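Local structure of phosphodiesterase (Salpingoeca rosetta, 7D7P) at residues 254-265 with 316-327. The protein is a phosphodiesterase of the 3'5'-cyclic nucleotide phosphodiesterase family, an all-helical metalloprotein of the HD/PDEase clan that holds zinc and magnesium ions. Numbering follows the deposited sequence.
With ZN (zinc ion), chain G.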
ATOM      1  N   VAL A 254       6.083   7.618  21.442  1.00 19.40           N
ATOM      2  CA  VAL A 254       5.915   7.558  19.994  1.00 17.35           C
ATOM      3  C   VAL A 254       7.248   7.794  19.292  1.00 16.52           C
ATOM      4  O   VAL A 254       7.573   7.123  18.303  1.00 17.69           O
ATOM      5  CB  VAL A 254       4.841   8.569  19.546  1.00 17.38           C
ATOM      6  CG1 VAL A 254       4.945   8.853  18.053  1.00 17.98           C
ATOM      7  CG2 VAL A 254       3.449   8.060  19.902  1.00 17.01           C
ATOM      8  N   LEU A 255       8.051   8.732  19.801  1.00 14.60           N
ATOM      9  CA  LEU A 255       9.306   9.072  19.135  1.00 17.51           C
ATOM     10  C   LEU A 255      10.351   7.973  19.301  1.00 19.84           C
ATOM     11  O   LEU A 255      11.103   7.685  18.362  1.00 17.52           O
ATOM     12  CB  LEU A 255       9.837  10.405  19.663  1.00 16.64           C
ATOM     13  CG  LEU A 255       9.051  11.648  19.234  1.00 20.47           C
ATOM     14  CD1 LEU A 255       9.630  12.902  19.873  1.00 23.80           C
ATOM     15  CD2 LEU A 255       9.031  11.774  17.715  1.00 21.39           C
ATOM     16  N   LEU A 256      10.427   7.354  20.484  1.00 13.72           N
ATOM     17  CA  LEU A 256      11.390   6.269  20.667  1.00 14.07           C
ATOM     18  C   LEU A 256      11.029   5.065  19.805  1.00 14.56           C
ATOM     19  O   LEU A 256      11.916   4.398  19.258  1.00 17.96           O
ATOM     20  CB  LEU A 256      11.477   5.859  22.137  1.00 16.44           C
ATOM     21  CG  LEU A 256      12.500   4.740  22.385  1.00 23.13           C
ATOM     22  CD1 LEU A 256      13.907   5.216  22.045  1.00 16.72           C
ATOM     23  CD2 LEU A 256      12.444   4.199  23.811  1.00 18.16           C
ATOM     24  N   HIS A 257       9.734   4.768  19.681  1.00 16.51           N
ATOM     25  CA  HIS A 257       9.307   3.709  18.772  1.00 17.50           C
ATOM     26  C   HIS A 257       9.679   4.046  17.335  1.00 22.43           C
ATOM     27  O   HIS A 257      10.077   3.163  16.564  1.00 16.90           O
ATOM     28  CB  HIS A 257       7.800   3.481  18.908  1.00 19.09           C
ATOM     29  CG  HIS A 257       7.257   2.443  17.977  1.00 17.31           C
ATOM     30  ND1 HIS A 257       7.744   1.155  17.932  1.00 24.85           N
ATOM     31  CD2 HIS A 257       6.262   2.500  17.060  1.00 18.91           C
ATOM     32  CE1 HIS A 257       7.077   0.464  17.025  1.00 23.35           C
ATOM     33  NE2 HIS A 257       6.171   1.258  16.481  1.00 20.29           N
ATOM     34  N   THR A 258       9.569   5.326  16.960  1.00 17.73           N
ATOM     35  CA  THR A 258      10.000   5.757  15.634  1.00 13.63           C
ATOM     36  C   THR A 258      11.488   5.498  15.427  1.00 19.57           C
ATOM     37  O   THR A 258      11.897   4.998  14.373  1.00 17.14           O
ATOM     38  CB  THR A 258       9.688   7.241  15.430  1.00 19.59           C
ATOM     39  OG1 THR A 258       8.296   7.481  15.664  1.00 18.61           O
ATOM     40  CG2 THR A 258      10.045   7.676  14.010  1.00 18.31           C
ATOM     41  N   ALA A 259      12.315   5.832  16.423  1.00 21.59           N
ATOM     42  CA  ALA A 259      13.753   5.633  16.279  1.00 19.75           C
ATOM     43  C   ALA A 259      14.119   4.154  16.272  1.00 14.79           C
ATOM     44  O   ALA A 259      15.117   3.770  15.654  1.00 14.04           O
ATOM     45  CB  ALA A 259      14.506   6.358  17.394  1.00  9.83           C
ATOM     46  N   ASP A 260      13.330   3.317  16.952  1.00 19.54           N
ATOM     47  CA  ASP A 260      13.590   1.881  16.945  1.00 15.23           C
ATOM     48  C   ASP A 260      13.467   1.308  15.538  1.00 16.07           C
ATOM     49  O   ASP A 260      14.247   0.433  15.144  1.00 20.16           O
ATOM     50  CB  ASP A 260      12.630   1.172  17.901  1.00 20.89           C
ATOM     51  CG  ASP A 260      13.066  -0.247  18.219  1.00 22.94           C
ATOM     52  OD1 ASP A 260      14.235  -0.584  17.945  1.00 17.00           O
ATOM     53  OD2 ASP A 260      12.240  -1.027  18.742  1.00 28.13           O
ATOM     54  N   LEU A 261      12.497   1.793  14.766  1.00 17.33           N
ATOM     55  CA  LEU A 261      12.294   1.340  13.390  1.00 18.46           C
ATOM     56  C   LEU A 261      13.067   2.233  12.417  1.00 18.46           C
ATOM     57  O   LEU A 261      12.504   2.896  11.547  1.00 21.60           O
ATOM     58  CB  LEU A 261      10.806   1.315  13.059  1.00 18.95           C
ATOM     59  CG  LEU A 261       9.896   0.536  14.012  1.00 32.21           C
ATOM     60  CD1 LEU A 261       8.443   0.619  13.562  1.00 25.84           C
ATOM     61  CD2 LEU A 261      10.345  -0.913  14.123  1.00 26.39           C
ATOM     62  N   HIS A 262      14.391   2.240  12.581  1.00 21.26           N
ATOM     63  CA  HIS A 262      15.245   3.137  11.810  1.00 23.43           C
ATOM     64  C   HIS A 262      15.574   2.617  10.415  1.00 26.72           C
ATOM     65  O   HIS A 262      16.046   3.402   9.585  1.00 23.10           O
ATOM     66  CB  HIS A 262      16.547   3.414  12.573  1.00 25.76           C
ATOM     67  CG  HIS A 262      17.316   2.180  12.938  1.00 26.78           C
ATOM     68  ND1 HIS A 262      17.975   1.408  12.005  1.00 20.51           N
ATOM     69  CD2 HIS A 262      17.534   1.590  14.137  1.00 14.46           C
ATOM     70  CE1 HIS A 262      18.564   0.392  12.614  1.00 25.22           C
ATOM     71  NE2 HIS A 262      18.311   0.479  13.908  1.00 18.56           N
ATOM     72  N   ASN A 263      15.331   1.336  10.135  1.00 23.92           N
ATOM     73  CA  ASN A 263      15.721   0.767   8.844  1.00 31.47           C
ATOM     74  C   ASN A 263      15.112   1.498   7.650  1.00 26.96           C
ATOM     75  O   ASN A 263      15.875   1.881   6.743  1.00 21.61           O
ATOM     76  CB  ASN A 263      15.372  -0.726   8.812  1.00 30.18           C
ATOM     77  CG  ASN A 263      16.397  -1.578   9.527  1.00 34.87           C
ATOM     78  OD1 ASN A 263      17.217  -1.073  10.291  1.00 31.58           O
ATOM     79  ND2 ASN A 263      16.351  -2.884   9.285  1.00 37.30           N
ATOM     80  N   PRO A 264      13.796   1.725   7.566  1.00 25.18           N
ATOM     81  CA  PRO A 264      13.239   2.335   6.348  1.00 27.43           C
ATOM     82  C   PRO A 264      13.478   3.831   6.216  1.00 18.61           C
ATOM     83  O   PRO A 264      13.158   4.390   5.158  1.00 24.31           O
ATOM     84  CB  PRO A 264      11.731   2.038   6.461  1.00 32.35           C
ATOM     85  CG  PRO A 264      11.587   1.074   7.605  1.00 31.10           C
ATOM     86  CD  PRO A 264      12.724   1.374   8.513  1.00 18.36           C
ATOM     87  N   ILE A 265      14.015   4.502   7.230  1.00 23.54           N
ATOM     88  CA  ILE A 265      14.244   5.940   7.156  1.00 22.48           C
ATOM     89  C   ILE A 265      15.728   6.259   6.969  1.00 23.34           C
ATOM     90  O   ILE A 265      16.147   7.395   7.171  1.00 26.19           O
ATOM     91  CB  ILE A 265      13.661   6.668   8.378  1.00 28.71           C
ATOM     92  CG1 ILE A 265      14.293   6.160   9.675  1.00 23.80           C
ATOM     93  CG2 ILE A 265      12.148   6.511   8.420  1.00 21.09           C
ATOM     94  CD1 ILE A 265      13.765   6.855  10.914  1.00 24.57           C
ATOM     95  N   ILE A 316       6.795  -2.022   5.078  1.00 26.92           N
ATOM     96  CA  ILE A 316       6.736  -0.586   4.836  1.00 26.35           C
ATOM     97  C   ILE A 316       5.312  -0.156   4.497  1.00 29.79           C
ATOM     98  O   ILE A 316       4.827   0.869   4.988  1.00 26.58           O
ATOM     99  CB  ILE A 316       7.731  -0.199   3.727  1.00 27.81           C
ATOM    100  CG1 ILE A 316       9.169  -0.310   4.241  1.00 24.18           C
ATOM    101  CG2 ILE A 316       7.447   1.201   3.211  1.00 25.45           C
ATOM    102  CD1 ILE A 316      10.214  -0.225   3.153  1.00 29.04           C
ATOM    103  N   ASN A 317       4.610  -0.939   3.673  1.00 28.15           N
ATOM    104  CA  ASN A 317       3.297  -0.514   3.197  1.00 31.88           C
ATOM    105  C   ASN A 317       2.247  -0.529   4.302  1.00 29.37           C
ATOM    106  O   ASN A 317       1.336   0.305   4.294  1.00 34.08           O
ATOM    107  CB  ASN A 317       2.842  -1.397   2.036  1.00 29.72           C
ATOM    108  CG  ASN A 317       3.052  -0.736   0.687  1.00 32.38           C
ATOM    109  OD1 ASN A 317       3.235   0.478   0.602  1.00 39.49           O
ATOM    110  ND2 ASN A 317       3.023  -1.532  -0.374  1.00 40.36           N
ATOM    111  N   PHE A 318       2.351  -1.453   5.256  1.00 28.70           N
ATOM    112  CA  PHE A 318       1.309  -1.625   6.257  1.00 31.99           C
ATOM    113  C   PHE A 318       1.710  -1.199   7.662  1.00 30.65           C
ATOM    114  O   PHE A 318       0.830  -1.075   8.520  1.00 33.17           O
ATOM    115  CB  PHE A 318       0.845  -3.088   6.289  1.00 34.31           C
ATOM    116  CG  PHE A 318       0.014  -3.481   5.103  1.00 46.29           C
ATOM    117  CD1 PHE A 318      -1.247  -2.934   4.915  1.00 46.01           C
ATOM    118  CD2 PHE A 318       0.493  -4.386   4.171  1.00 46.34           C
ATOM    119  CE1 PHE A 318      -2.015  -3.287   3.822  1.00 42.94           C
ATOM    120  CE2 PHE A 318      -0.273  -4.745   3.075  1.00 48.84           C
ATOM    121  CZ  PHE A 318      -1.528  -4.194   2.902  1.00 38.10           C
ATOM    122  N   VAL A 319       2.995  -0.969   7.929  1.00 27.22           N
ATOM    123  CA  VAL A 319       3.422  -0.623   9.283  1.00 31.03           C
ATOM    124  C   VAL A 319       4.142   0.722   9.307  1.00 24.88           C
ATOM    125  O   VAL A 319       3.743   1.636  10.037  1.00 26.98           O
ATOM    126  CB  VAL A 319       4.313  -1.724   9.885  1.00 32.23           C
ATOM    127  CG1 VAL A 319       4.773  -1.325  11.278  1.00 30.75           C
ATOM    128  CG2 VAL A 319       3.572  -3.051   9.925  1.00 29.87           C
ATOM    129  N   VAL A 320       5.206   0.856   8.516  1.00 20.00           N
ATOM    130  CA  VAL A 320       6.054   2.041   8.608  1.00 22.03           C
ATOM    131  C   VAL A 320       5.386   3.243   7.955  1.00 22.98           C
ATOM    132  O   VAL A 320       5.312   4.325   8.548  1.00 21.93           O
ATOM    133  CB  VAL A 320       7.439   1.762   7.994  1.00 28.88           C
ATOM    134  CG1 VAL A 320       8.340   2.983   8.150  1.00 14.27           C
ATOM    135  CG2 VAL A 320       8.071   0.547   8.647  1.00 21.62           C
ATOM    136  N   LYS A 321       4.904   3.079   6.722  1.00 23.49           N
ATOM    137  CA  LYS A 321       4.301   4.211   6.015  1.00 27.66           C
ATOM    138  C   LYS A 321       3.063   4.751   6.714  1.00 23.78           C
ATOM    139  O   LYS A 321       2.973   5.983   6.890  1.00 25.87           O
ATOM    140  CB  LYS A 321       3.999   3.815   4.564  1.00 27.40           C
ATOM    141  CG  LYS A 321       3.670   4.981   3.648  1.00 33.61           C
ATOM    142  CD  LYS A 321       3.779   4.559   2.188  1.00 37.94           C
ATOM    143  CE  LYS A 321       3.566   5.730   1.246  1.00 43.31           C
ATOM    144  NZ  LYS A 321       3.937   5.376  -0.153  1.00 45.95           N
ATOM    145  N   PRO A 322       2.082   3.941   7.132  1.00 21.70           N
ATOM    146  CA  PRO A 322       0.949   4.514   7.875  1.00 21.98           C
ATOM    147  C   PRO A 322       1.363   5.155   9.185  1.00 23.24           C
ATOM    148  O   PRO A 322       0.722   6.119   9.623  1.00 21.53           O
ATOM    149  CB  PRO A 322       0.023   3.310   8.103  1.00 20.37           C
ATOM    150  CG  PRO A 322       0.411   2.325   7.055  1.00 31.23           C
ATOM    151  CD  PRO A 322       1.888   2.498   6.886  1.00 24.26           C
ATOM    152  N   TRP A 323       2.420   4.649   9.825  1.00 18.58           N
ATOM    153  CA  TRP A 323       2.904   5.261  11.059  1.00 24.51           C
ATOM    154  C   TRP A 323       3.425   6.669  10.801  1.00 19.37           C
ATOM    155  O   TRP A 323       3.028   7.624  11.479  1.00 17.34           O
ATOM    156  CB  TRP A 323       3.993   4.386  11.684  1.00 19.13           C
ATOM    157  CG  TRP A 323       4.618   4.971  12.921  1.00 21.28           C
ATOM    158  CD1 TRP A 323       5.774   5.695  12.993  1.00 19.78           C
ATOM    159  CD2 TRP A 323       4.121   4.878  14.263  1.00 20.61           C
ATOM    160  NE1 TRP A 323       6.026   6.058  14.295  1.00 21.10           N
ATOM    161  CE2 TRP A 323       5.027   5.568  15.094  1.00 19.85           C
ATOM    162  CE3 TRP A 323       2.998   4.277  14.842  1.00 23.70           C
ATOM    163  CZ2 TRP A 323       4.845   5.675  16.472  1.00 15.81           C
ATOM    164  CZ3 TRP A 323       2.819   4.385  16.211  1.00 29.20           C
ATOM    165  CH2 TRP A 323       3.738   5.080  17.009  1.00 24.10           C
ATOM    166  N   HIS A 324       4.309   6.817   9.812  1.00 17.56           N
ATOM    167  CA  HIS A 324       4.922   8.112   9.540  1.00 19.88           C
ATOM    168  C   HIS A 324       3.956   9.090   8.884  1.00 23.30           C
ATOM    169  O   HIS A 324       4.175  10.304   8.971  1.00 19.16           O
ATOM    170  CB  HIS A 324       6.164   7.931   8.670  1.00 21.15           C
ATOM    171  CG  HIS A 324       7.385   7.541   9.442  1.00 25.78           C
ATOM    172  ND1 HIS A 324       8.344   8.453   9.831  1.00 22.06           N
ATOM    173  CD2 HIS A 324       7.802   6.339   9.908  1.00 17.91           C
ATOM    174  CE1 HIS A 324       9.299   7.830  10.496  1.00 22.09           C
ATOM    175  NE2 HIS A 324       8.994   6.545  10.558  1.00 19.67           N
ATOM    176  N   GLN A 325       2.905   8.596   8.225  1.00 19.55           N
ATOM    177  CA  GLN A 325       1.869   9.495   7.728  1.00 26.20           C
ATOM    178  C   GLN A 325       1.140  10.175   8.880  1.00 22.18           C
ATOM    179  O   GLN A 325       0.825  11.369   8.806  1.00 21.19           O
ATOM    180  CB  GLN A 325       0.888   8.728   6.840  1.00 26.63           C
ATOM    181  CG  GLN A 325       1.418   8.443   5.445  1.00 23.42           C
ATOM    182  CD  GLN A 325       0.474   7.584   4.625  1.00 35.21           C
ATOM    183  OE1 GLN A 325      -0.182   6.687   5.151  1.00 33.00           O
ATOM    184  NE2 GLN A 325       0.406   7.854   3.326  1.00 35.35           N
ATOM    185  N   GLN A 326       0.870   9.437   9.958  1.00 25.89           N
ATOM    186  CA  GLN A 326       0.283  10.060  11.140  1.00 26.97           C
ATOM    187  C   GLN A 326       1.306  10.912  11.879  1.00 24.14           C
ATOM    188  O   GLN A 326       0.968  11.978  12.408  1.00 21.67           O
ATOM    189  CB  GLN A 326      -0.299   8.992  12.065  1.00 22.95           C
ATOM    190  CG  GLN A 326      -1.514   8.289  11.490  1.00 25.47           C
ATOM    191  CD  GLN A 326      -2.614   9.261  11.118  1.00 29.25           C
ATOM    192  OE1 GLN A 326      -2.998  10.117  11.915  1.00 31.91           O
ATOM    193  NE2 GLN A 326      -3.120   9.139   9.897  1.00 23.14           N
ATOM    194  N   LEU A 327       2.561  10.459  11.927  1.00 21.35           N
ATOM    195  CA  LEU A 327       3.595  11.229  12.614  1.00 21.52           C
ATOM    196  C   LEU A 327       3.865  12.548  11.900  1.00 23.62           C
ATOM    197  O   LEU A 327       4.012  13.591  12.550  1.00 20.00           O
ATOM    198  CB  LEU A 327       4.876  10.404  12.728  1.00 19.97           C
ATOM    199  CG  LEU A 327       6.013  11.019  13.547  1.00 20.11           C
ATOM    200  CD1 LEU A 327       5.609  11.164  15.008  1.00 16.80           C
ATOM    201  CD2 LEU A 327       7.283  10.188  13.419  1.00 22.65           C
TER
HETATM  202 ZN    ZN G 806      15.319  -2.228  19.062  1.00 22.94          ZN
HETATM  203  O   HOH W   1      10.757   4.966  11.786  1.00 17.91           O
HETATM  204  O   HOH W   2      13.225  -2.853  20.259  1.00 18.11           O
HETATM  205  O   HOH W   3      14.503  -3.781  17.458  1.00 18.64           O
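His257 turns the edge of its imidazole onto one face of the Trp323 indole, a T-shaped pair with the planes at 89° and CD2 of His257 3.5 Å from CZ2 of Trp323, out toward the rim of the ring. At the indole edge lies Thr258: NE1 of Trp323 donates to OG1 of Thr258 over 3.0 Å, nearly straight at 166° and in the ring plane. That hydroxyl in turn donates to Val254 O, which also takes the backbone N-H of Thr258 from the opposite face of its carbonyl plane. Accepting one bond and donating another, OG1 holds the Thr258 side chain in one rotation (chi1 -55°, OG1 turned back beside its own N), and CG2 is left to touch CE1 of the His324 ring at 3.6 Å. NE2 of His324 is hydrogen-bonded, in its ring plane, to a water that donates to Thr258 O and Leu261 O, bridging the two helices just where helix 245-260 ends and Leu261 makes an inverse gamma turn. In this all-helical phosphodiesterase fold, segments 254-260 and 316-327 of helices 245-260 and 305-330 run in largely opposed directions, well inclined to each other, and the first places OD1 of Asp260 on the zinc ion, whose site His111, His146, Asp147 and two waters complete. NE2 of His257 is bonded to His222, whose ring also meets Trp323. Apolar packing continues at both ends. Val254 CG1 lies 3.6 Å from CZ2 of Trp323 and also touches CD1 of Leu327, while beyond the turn Pro264 sets CG against both methyls of Val320, 3.7 Å from its CG2, and CB near CG1 of Ile316.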